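Local coordinates for protein phytase (Citrobacter braakii, PDB 3ZHC) that belongs to branch 2 of the histidine phosphatase superfamily, pairing a core built on a mixed beta-sheet with a largely helical region, at residues V33-R38 / L318-G323; T55-P60 / V253-I258; V355-K360 / Q370-Y375. The protein carries 2 engineered substitutions. All blocks are in the same frame, centred on the assembly; numbering follows the deposited sequence.

Contact 1. Residues V33-R38 / L318-G323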
loop_
_atom_site.group_PDB
_atom_site.type_symbol
_atom_site.label_atom_id
_atom_site.label_comp_id
_atom_site.label_asym_id
_atom_site.label_seq_id
_atom_site.Cartn_x
_atom_site.Cartn_y
_atom_site.Cartn_z
ATOM N N VAL B 33 -24.197 -18.807 -0.620
ATOM C CA VAL B 33 -23.083 -18.050 -0.039
ATOM C C VAL B 33 -22.330 -18.889 0.997
ATOM O O VAL B 33 -22.925 -19.627 1.764
ATOM C CB VAL B 33 -23.543 -16.685 0.605
ATOM C CG1 VAL B 33 -22.354 -15.937 1.280
ATOM C CG2 VAL B 33 -24.197 -15.782 -0.433
ATOM N N VAL B 34 -21.012 -18.774 0.983
ATOM C CA VAL B 34 -20.174 -19.338 2.023
ATOM C C VAL B 34 -19.399 -18.173 2.580
ATOM O O VAL B 34 -18.824 -17.410 1.824
ATOM C CB VAL B 34 -19.222 -20.423 1.523
ATOM C CG1 VAL B 34 -18.355 -20.963 2.692
ATOM C CG2 VAL B 34 -19.985 -21.556 0.890
ATOM N N ILE B 35 -19.407 -18.034 3.911
ATOM C CA ILE B 35 -18.654 -17.009 4.613
ATOM C C ILE B 35 -17.643 -17.690 5.497
ATOM O O ILE B 35 -18.015 -18.555 6.291
ATOM C CB ILE B 35 -19.566 -16.111 5.485
ATOM C CG1 ILE B 35 -20.559 -15.338 4.617
ATOM C CG2 ILE B 35 -18.721 -15.116 6.339
ATOM C CD1 ILE B 35 -21.600 -14.489 5.424
ATOM N N VAL B 36 -16.361 -17.322 5.347
ATOM C CA VAL B 36 -15.318 -17.720 6.286
ATOM C C VAL B 36 -15.029 -16.444 7.081
ATOM O O VAL B 36 -14.491 -15.468 6.533
ATOM C CB VAL B 36 -14.052 -18.226 5.617
ATOM C CG1 VAL B 36 -13.027 -18.584 6.666
ATOM C CG2 VAL B 36 -14.349 -19.425 4.768
ATOM N N SER B 37 -15.398 -16.451 8.359
ATOM C CA SER B 37 -15.246 -15.281 9.240
ATOM C C SER B 37 -14.197 -15.499 10.294
ATOM O O SER B 37 -14.087 -16.607 10.863
ATOM C CB SER B 37 -16.561 -14.984 9.947
ATOM O OG SER B 37 -16.466 -13.838 10.802
ATOM N N ARG B 38 -13.419 -14.451 10.554
ATOM C CA ARG B 38 -12.576 -14.403 11.714
ATOM C C ARG B 38 -13.503 -14.111 12.874
ATOM O O ARG B 38 -14.518 -13.394 12.727
ATOM C CB ARG B 38 -11.524 -13.275 11.646
ATOM C CG ARG B 38 -10.588 -13.234 12.873
ATOM C CD ARG B 38 -9.703 -12.055 12.915
ATOM N NE ARG B 38 -8.934 -12.029 14.159
ATOM C CZ ARG B 38 -8.152 -11.016 14.577
ATOM N NH1 ARG B 38 -7.990 -9.899 13.853
ATOM N NH2 ARG B 38 -7.515 -11.128 15.742
ATOM N N LEU B 318 -26.766 -20.195 2.951
ATOM C CA LEU B 318 -25.711 -19.506 3.684
ATOM C C LEU B 318 -25.039 -20.472 4.641
ATOM O O LEU B 318 -25.686 -20.984 5.545
ATOM C CB LEU B 318 -26.290 -18.309 4.457
ATOM C CG LEU B 318 -25.359 -17.516 5.387
ATOM C CD1 LEU B 318 -24.192 -16.920 4.610
ATOM C CD2 LEU B 318 -26.135 -16.439 6.112
ATOM N N LEU B 319 -23.746 -20.723 4.417
ATOM C CA LEU B 319 -22.897 -21.497 5.320
ATOM C C LEU B 319 -21.924 -20.474 5.906
ATOM O O LEU B 319 -21.127 -19.903 5.169
ATOM C CB LEU B 319 -22.155 -22.612 4.578
ATOM C CG LEU B 319 -21.122 -23.448 5.355
ATOM C CD1 LEU B 319 -21.767 -24.252 6.470
ATOM C CD2 LEU B 319 -20.323 -24.383 4.415
ATOM N N PHE B 320 -22.004 -20.238 7.218
ATOM C CA PHE B 320 -21.123 -19.286 7.922
ATOM C C PHE B 320 -20.129 -20.096 8.719
ATOM O O PHE B 320 -20.528 -20.946 9.513
ATOM C CB PHE B 320 -21.954 -18.380 8.824
ATOM C CG PHE B 320 -21.146 -17.365 9.601
ATOM C CD1 PHE B 320 -20.852 -16.118 9.045
ATOM C CD2 PHE B 320 -20.679 -17.659 10.905
ATOM C CE1 PHE B 320 -20.101 -15.166 9.764
ATOM C CE2 PHE B 320 -19.922 -16.703 11.634
ATOM C CZ PHE B 320 -19.639 -15.463 11.065
ATOM N N ILE B 321 -18.832 -19.842 8.509
ATOM C CA ILE B 321 -17.751 -20.593 9.166
ATOM C C ILE B 321 -16.902 -19.623 10.017
ATOM O O ILE B 321 -16.281 -18.708 9.474
ATOM C CB ILE B 321 -16.871 -21.360 8.152
ATOM C CG1 ILE B 321 -17.732 -22.255 7.244
ATOM C CG2 ILE B 321 -15.811 -22.217 8.883
ATOM C CD1 ILE B 321 -16.928 -23.146 6.298
ATOM N N ALA B 322 -16.900 -19.845 11.342
ATOM C CA ALA B 322 -16.162 -19.013 12.312
ATOM C C ALA B 322 -14.773 -19.606 12.606
ATOM O O ALA B 322 -14.644 -20.650 13.272
ATOM C CB ALA B 322 -16.955 -18.849 13.602
ATOM N N GLY B 323 -13.751 -18.921 12.104
ATOM C CA GLY B 323 -12.369 -19.291 12.301
ATOM C C GLY B 323 -11.569 -18.127 12.845
ATOM O O GLY B 323 -12.090 -17.306 13.608
#
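With its ring carbon CG placed opposite the backbone N (chi1 180°), Phe320 lays its ring along the neighbouring strand, where Ile35 and Ser37 meet it. Ile35 meanwhile turns its ethyl branch beside its own N (chi1 -63°), which sends CD1 back to Leu318 and leaves CG2 for the aromatic ring. These groups lie on one face of two adjacent parallel strands in the central mixed sheet of the histidine phosphatase fold. Residues 33-38 and 318-323 run in step, Val33 beside Leu318 through to Arg38 beside Gly323, their axes 24° apart.

Five backbone hydrogen bonds join them in the alternating parallel pattern: the carbonyls of Val33, Ile35 and Ser37 accept from the amides of Leu319, Ile321 and Gly323 respectively, and the amides of Ile35 and Ser37 go to Leu319 O and Ile321 O. Between these bonds, alpha C-H groups lean mostly on the same carbonyls, as at Val34 CA and Leu319 O, 3.3 Å apart.

On the face of Val33, Ile35 and Ser37, Leu318 CD1 touches both Ile35 CD1 (3.6 Å) and Val33 CG1 (3.9 Å), and Phe88 of helix 71-90 packs against Val33, Ile35 and Leu318. Ile35 CG2 lies 3.6 Å from Phe320 CD1, approaching the ring obliquely; Phe122 stacks on this phenylalanine. The other face carries Val34, Leu319 and Ile321, covered by helix 282-301. At the C-terminal end, Arg38, fully extended, forms salt bridges with Glu240, Asp325 and Asp346, and its NH1 also bonds to Thr348 O. Beside it Ser37 gives its hydroxyl proton to Arg38 O, the OG atom standing above that carbonyl's plane, while its CB rests 3.3 Å from Phe320 CZ.

Contact 2. Residues T55-P60 / V253-I258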
loop_
_atom_site.group_PDB
_atom_site.type_symbol
_atom_site.label_atom_id
_atom_site.label_comp_id
_atom_site.label_asym_id
_atom_site.label_seq_id
_atom_site.Cartn_x
_atom_site.Cartn_y
_atom_site.Cartn_z
ATOM N N THR B 55 8.048 -1.843 27.664
ATOM C CA THR B 55 7.508 -0.510 27.898
ATOM C C THR B 55 7.586 -0.164 29.380
ATOM O O THR B 55 7.377 -1.042 30.219
ATOM C CB THR B 55 6.055 -0.385 27.396
ATOM O OG1 THR B 55 5.544 0.911 27.723
ATOM C CG2 THR B 55 5.130 -1.494 28.001
ATOM N N PRO B 56 7.896 1.121 29.719
ATOM C CA PRO B 56 7.830 1.526 31.130
ATOM C C PRO B 56 6.382 1.668 31.649
ATOM O O PRO B 56 6.180 1.791 32.844
ATOM C CB PRO B 56 8.525 2.888 31.131
ATOM C CG PRO B 56 8.262 3.417 29.770
ATOM C CD PRO B 56 8.358 2.237 28.873
ATOM N N ASP B 57 5.399 1.644 30.759
ATOM C CA ASP B 57 3.991 1.767 31.155
ATOM C C ASP B 57 3.380 0.406 31.462
ATOM O O ASP B 57 4.004 -0.617 31.238
ATOM C CB ASP B 57 3.245 2.512 30.067
ATOM C CG ASP B 57 3.819 3.909 29.853
ATOM O OD1 ASP B 57 3.653 4.748 30.749
ATOM O OD2 ASP B 57 4.444 4.163 28.814
ATOM N N GLN B 58 2.158 0.427 31.990
ATOM C CA GLN B 58 1.389 -0.776 32.351
ATOM C C GLN B 58 0.315 -1.024 31.320
ATOM O O GLN B 58 -0.307 -0.076 30.830
ATOM C CB GLN B 58 0.716 -0.641 33.730
ATOM C CG GLN B 58 1.638 -0.800 34.918
ATOM C CD GLN B 58 2.546 0.395 35.134
ATOM O OE1 GLN B 58 2.074 1.545 35.246
ATOM N NE2 GLN B 58 3.860 0.140 35.200
ATOM N N TRP B 59 0.082 -2.297 31.000
ATOM C CA TRP B 59 -0.943 -2.671 30.020
ATOM C C TRP B 59 -2.356 -2.640 30.628
ATOM O O TRP B 59 -2.537 -3.101 31.755
ATOM C CB TRP B 59 -0.659 -4.064 29.455
ATOM C CG TRP B 59 0.562 -4.084 28.595
ATOM C CD1 TRP B 59 1.854 -4.327 28.989
ATOM C CD2 TRP B 59 0.604 -3.849 27.205
ATOM N NE1 TRP B 59 2.699 -4.257 27.909
ATOM C CE2 TRP B 59 1.963 -3.963 26.799
ATOM C CE3 TRP B 59 -0.372 -3.551 26.239
ATOM C CZ2 TRP B 59 2.361 -3.787 25.474
ATOM C CZ3 TRP B 59 0.034 -3.372 24.909
ATOM C CH2 TRP B 59 1.383 -3.493 24.543
ATOM N N PRO B 60 -3.363 -2.089 29.881
ATOM C CA PRO B 60 -4.751 -2.174 30.328
ATOM C C PRO B 60 -5.193 -3.629 30.432
ATOM O O PRO B 60 -4.802 -4.449 29.589
ATOM C CB PRO B 60 -5.552 -1.471 29.199
ATOM C CG PRO B 60 -4.600 -0.760 28.409
ATOM C CD PRO B 60 -3.245 -1.332 28.620
ATOM N N VAL B 253 -6.156 3.894 24.491
ATOM C CA VAL B 253 -5.540 2.940 23.560
ATOM C C VAL B 253 -4.091 3.307 23.390
ATOM O O VAL B 253 -3.784 4.443 23.050
ATOM C CB VAL B 253 -6.233 2.951 22.178
ATOM C CG1 VAL B 253 -5.561 1.974 21.230
ATOM C CG2 VAL B 253 -7.724 2.635 22.318
ATOM N N ALA B 254 -3.197 2.340 23.637
ATOM C CA ALA B 254 -1.758 2.529 23.474
ATOM C C ALA B 254 -1.228 3.787 24.216
ATOM O O ALA B 254 -0.387 4.534 23.691
ATOM C CB ALA B 254 -1.403 2.567 21.971
ATOM N N TRP B 255 -1.748 4.002 25.440
ATOM C CA TRP B 255 -1.368 5.134 26.299
ATOM C C TRP B 255 -1.591 6.519 25.609
ATOM O O TRP B 255 -0.888 7.481 25.888
ATOM C CB TRP B 255 0.087 4.942 26.789
ATOM C CG TRP B 255 0.302 3.566 27.375
ATOM C CD1 TRP B 255 -0.038 3.152 28.630
ATOM C CD2 TRP B 255 0.888 2.433 26.724
ATOM N NE1 TRP B 255 0.301 1.837 28.803
ATOM C CE2 TRP B 255 0.872 1.368 27.649
ATOM C CE3 TRP B 255 1.429 2.211 25.444
ATOM C CZ2 TRP B 255 1.379 0.084 27.336
ATOM C CZ3 TRP B 255 1.936 0.927 25.126
ATOM C CH2 TRP B 255 1.907 -0.109 26.063
ATOM N N GLY B 256 -2.598 6.566 24.714
ATOM C CA GLY B 256 -2.947 7.744 23.921
ATOM C C GLY B 256 -1.911 8.223 22.930
ATOM O O GLY B 256 -1.962 9.376 22.522
ATOM N N ARG B 257 -0.986 7.345 22.525
ATOM C CA ARG B 257 0.168 7.735 21.663
ATOM C C ARG B 257 0.048 7.440 20.153
ATOM O O ARG B 257 0.978 7.741 19.415
ATOM C CB ARG B 257 1.446 7.081 22.204
ATOM C CG ARG B 257 1.882 7.621 23.560
ATOM C CD ARG B 257 2.860 6.671 24.198
ATOM N NE ARG B 257 3.141 7.007 25.578
ATOM C CZ ARG B 257 3.671 6.170 26.487
ATOM N NH1 ARG B 257 4.004 4.895 26.182
ATOM N NH2 ARG B 257 3.874 6.611 27.727
ATOM N N ILE B 258 -1.068 6.863 19.696
ATOM C CA ILE B 258 -1.272 6.611 18.241
ATOM C C ILE B 258 -1.998 7.848 17.659
ATOM O O ILE B 258 -3.109 8.166 18.102
ATOM C CB ILE B 258 -2.079 5.328 17.946
ATOM C CG1 ILE B 258 -1.432 4.121 18.620
ATOM C CG2 ILE B 258 -2.192 5.103 16.428
ATOM C CD1 ILE B 258 -2.079 2.793 18.286
#
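Trp255 reaches between Asp57 and Trp59, and its indole is engaged on a face and at its edges. Over one face comes Asp57, its CB 3.6 Å from the centroid of the five-membered ring in a CH-pi contact. The far rim of the indole points at the face of Trp59 in an edge-to-face pair, planes at 64°, with Trp255 CH2 3.7 Å from Trp59 CH2. At the edge of the five-membered ring, NE1 donates to Gln58 O (2.9 Å), the acceptor lying in the indole plane while the donor stands above the carbonyl plane.

Arg257 comes from the opposite direction to Asp57, its chain extended from CG to NE. Its NH1 and NH2 both grip OD2, at 2.8 and 2.7 Å respectively, from the same face of the carboxylate, whose plane is 54° from that of the guanidinium. Trp255 CB lies over the centre of the guanidinium. An ST turn, Thr55 OG1 accepting from Asp57 N, shapes the 55-60 loop, and Leu192 O also bonds to OG1.

The 55-60 and 253-258 segments are thus joined beside helix 182-192 by a salt bridge and an indole N-H bond, and the positive charge should stabilise Asp57 as a carboxylate.

Contact 3. Residues V355-K360 / Q370-Y375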
loop_
_atom_site.group_PDB
_atom_site.type_symbol
_atom_site.label_atom_id
_atom_site.label_comp_id
_atom_site.label_asym_id
_atom_site.label_seq_id
_atom_site.Cartn_x
_atom_site.Cartn_y
_atom_site.Cartn_z
ATOM N N VAL B 355 -16.158 -13.651 1.711
ATOM C CA VAL B 355 -17.490 -14.069 1.235
ATOM C C VAL B 355 -17.410 -14.648 -0.178
ATOM O O VAL B 355 -16.961 -13.974 -1.087
ATOM C CB VAL B 355 -18.484 -12.870 1.272
ATOM C CG1 VAL B 355 -19.860 -13.281 0.798
ATOM C CG2 VAL B 355 -18.562 -12.295 2.681
ATOM N N PHE B 356 -17.849 -15.899 -0.328
ATOM C CA PHE B 356 -17.896 -16.600 -1.606
ATOM C C PHE B 356 -19.374 -16.698 -1.999
ATOM O O PHE B 356 -20.140 -17.402 -1.342
ATOM C CB PHE B 356 -17.264 -17.984 -1.489
ATOM C CG PHE B 356 -15.818 -17.960 -1.054
ATOM C CD1 PHE B 356 -15.480 -17.936 0.311
ATOM C CD2 PHE B 356 -14.789 -17.963 -1.996
ATOM C CE1 PHE B 356 -14.115 -17.913 0.725
ATOM C CE2 PHE B 356 -13.432 -17.943 -1.592
ATOM C CZ PHE B 356 -13.104 -17.915 -0.226
ATOM N N GLU B 357 -19.755 -15.983 -3.064
ATOM C CA GLU B 357 -21.137 -15.905 -3.552
ATOM C C GLU B 357 -21.315 -16.664 -4.857
ATOM O O GLU B 357 -20.550 -16.467 -5.768
ATOM C CB GLU B 357 -21.512 -14.448 -3.796
ATOM C CG GLU B 357 -21.606 -13.586 -2.543
ATOM C CD GLU B 357 -21.634 -12.095 -2.846
ATOM O OE1 GLU B 357 -21.793 -11.704 -4.023
ATOM O OE2 GLU B 357 -21.492 -11.302 -1.897
ATOM N N LYS B 358 -22.336 -17.531 -4.922
ATOM C CA LYS B 358 -22.700 -18.261 -6.150
ATOM C C LYS B 358 -23.873 -17.532 -6.815
ATOM O O LYS B 358 -24.983 -17.506 -6.268
ATOM C CB LYS B 358 -23.073 -19.705 -5.861
ATOM C CG LYS B 358 -23.332 -20.562 -7.123
ATOM C CD LYS B 358 -23.626 -21.975 -6.731
ATOM C CE LYS B 358 -23.963 -22.825 -7.895
ATOM N NZ LYS B 358 -24.459 -24.182 -7.448
ATOM N N TRP B 359 -23.603 -16.945 -7.988
ATOM C CA TRP B 359 -24.594 -16.243 -8.793
ATOM C C TRP B 359 -24.968 -17.079 -10.025
ATOM O O TRP B 359 -24.080 -17.667 -10.671
ATOM C CB TRP B 359 -24.045 -14.897 -9.249
ATOM C CG TRP B 359 -23.848 -13.933 -8.166
ATOM C CD1 TRP B 359 -22.742 -13.797 -7.377
ATOM C CD2 TRP B 359 -24.781 -12.946 -7.730
ATOM N NE1 TRP B 359 -22.929 -12.781 -6.470
ATOM C CE2 TRP B 359 -24.174 -12.237 -6.664
ATOM C CE3 TRP B 359 -26.081 -12.584 -8.137
ATOM C CZ2 TRP B 359 -24.822 -11.181 -5.989
ATOM C CZ3 TRP B 359 -26.734 -11.523 -7.464
ATOM C CH2 TRP B 359 -26.098 -10.840 -6.404
ATOM N N LYS B 360 -26.272 -17.135 -10.348
ATOM C CA LYS B 360 -26.766 -17.813 -11.558
ATOM C C LYS B 360 -27.163 -16.738 -12.559
ATOM O O LYS B 360 -27.963 -15.856 -12.230
ATOM C CB LYS B 360 -27.968 -18.713 -11.269
ATOM C CG LYS B 360 -28.415 -19.579 -12.498
ATOM C CD LYS B 360 -29.670 -20.422 -12.226
ATOM C CE LYS B 360 -30.955 -19.564 -12.219
ATOM N NZ LYS B 360 -32.221 -20.402 -12.122
ATOM N N GLN B 370 -18.473 -15.000 -7.105
ATOM C CA GLN B 370 -17.895 -13.694 -6.748
ATOM C C GLN B 370 -17.308 -13.779 -5.351
ATOM O O GLN B 370 -17.927 -14.371 -4.454
ATOM C CB GLN B 370 -18.935 -12.568 -6.796
ATOM C CG GLN B 370 -18.268 -11.176 -6.821
ATOM C CD GLN B 370 -19.240 -10.068 -7.000
ATOM O OE1 GLN B 370 -20.197 -9.941 -6.236
ATOM N NE2 GLN B 370 -19.010 -9.228 -8.018
ATOM N N VAL B 371 -16.119 -13.187 -5.171
ATOM C CA VAL B 371 -15.403 -13.205 -3.904
ATOM C C VAL B 371 -15.283 -11.777 -3.372
ATOM O O VAL B 371 -14.861 -10.877 -4.099
ATOM C CB VAL B 371 -13.990 -13.822 -4.032
ATOM C CG1 VAL B 371 -13.342 -13.978 -2.633
ATOM C CG2 VAL B 371 -14.043 -15.151 -4.734
ATOM N N SER B 372 -15.656 -11.586 -2.103
ATOM C CA SER B 372 -15.604 -10.282 -1.447
ATOM C C SER B 372 -15.027 -10.382 -0.057
ATOM O O SER B 372 -14.972 -11.466 0.522
ATOM C CB SER B 372 -17.016 -9.699 -1.338
ATOM O OG SER B 372 -17.582 -9.521 -2.610
ATOM N N PHE B 373 -14.588 -9.241 0.474
ATOM C CA PHE B 373 -14.200 -9.158 1.881
ATOM C C PHE B 373 -15.109 -8.140 2.561
ATOM O O PHE B 373 -15.045 -6.966 2.245
ATOM C CB PHE B 373 -12.718 -8.819 2.106
ATOM C CG PHE B 373 -12.242 -9.217 3.489
ATOM C CD1 PHE B 373 -12.429 -8.380 4.572
ATOM C CD2 PHE B 373 -11.631 -10.468 3.702
ATOM C CE1 PHE B 373 -11.999 -8.771 5.859
ATOM C CE2 PHE B 373 -11.207 -10.857 4.979
ATOM C CZ PHE B 373 -11.389 -10.012 6.050
ATOM N N VAL B 374 -15.956 -8.620 3.488
ATOM C CA VAL B 374 -16.894 -7.770 4.255
ATOM C C VAL B 374 -16.337 -7.576 5.678
ATOM O O VAL B 374 -15.967 -8.548 6.349
ATOM C CB VAL B 374 -18.310 -8.371 4.281
ATOM C CG1 VAL B 374 -19.242 -7.540 5.134
ATOM C CG2 VAL B 374 -18.846 -8.482 2.865
ATOM N N TYR B 375 -16.288 -6.316 6.118
ATOM C CA TYR B 375 -15.657 -5.931 7.376
ATOM C C TYR B 375 -16.225 -4.615 7.908
ATOM O O TYR B 375 -16.992 -3.946 7.224
ATOM C CB TYR B 375 -14.166 -5.740 7.132
ATOM C CG TYR B 375 -13.865 -4.490 6.300
ATOM C CD1 TYR B 375 -14.115 -4.455 4.900
ATOM C CD2 TYR B 375 -13.353 -3.332 6.908
ATOM C CE1 TYR B 375 -13.843 -3.285 4.141
ATOM C CE2 TYR B 375 -13.079 -2.164 6.160
ATOM C CZ TYR B 375 -13.323 -2.144 4.790
ATOM O OH TYR B 375 -13.055 -1.019 4.092
#
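Val355 and Ser372 exchange two backbone hydrogen bonds, Val355 N to Ser372 O at 2.8 Å and Ser372 N to Val355 O at 2.9 Å. Glu357 and Gln370 repeat the pattern, two residues further along one strand and two back along the other, and these two hydrogen-bonded pairs flank the non-hydrogen-bonded pair of Phe356 and Val371. Alongside these bonds the CA-H of Val371 leans on Val355 O, with Val371 CA 3.3 Å from that oxygen.

The apolar contacts divide between the faces. Phe356 and Val371 project from the sheet next to each other, and the ring atom CD2 meets Val371 CG2 at 4.0 Å; Leu398 and Leu400 add to the cover of Val371. On the other face Val355 CG2 touches Val374 CG2 at 3.8 Å, and Gln84 of helix 71-90 packs on both valines. Together the segments form part of the antiparallel beta-hairpin of strands 353-361 and 366-375, which belongs to the same mixed sheet as strand 28-38. The short segments run at 149°, the twist usual for antiparallel neighbours.

Polar side chains gather on the face of Val355 and Ser372. Glu357 stretches out beyond CG, beside the equally extended Gln370, and its carboxylate has separate partners for its two oxygens. OE1 accepts from Trp359 NE1 at 2.9 Å, on the anti side and close to the carboxylate plane, with the acceptor lying in the plane of the indole. OE2 forms a salt bridge with Lys395, so the buried charge is probably offset, and the two partners should restrain rotation of the carboxylate. Trp359 turns CG beside its own N (chi1 -68°), a placement that carries the indole back over the hairpin: its CD1 and NE1 both come to 4.0 Å from Gln370 CB.

Overall arrangement
Contacts 1 and 3 are neighbouring pieces of one mixed sheet, their centres 11 Å apart: strand 28-38 pairs with 318-323 on one side and with 353-361 on the other. Between them Phe356 N lies 2.8 Å from Val34 O, a probable hydrogen bond, and Val33 CG1 packs against Val355 CG1. Contact 2 lies across the centre of the chain, with its centre 34 Å from that of contact 1 and 38 Å from that of contact 3; the nearest atoms are about 14 and 17 Å away. A bound formic acid, probably from the crystallisation liquor, sits about 6 Å from the side chain of Arg38, which ends strand 28-38.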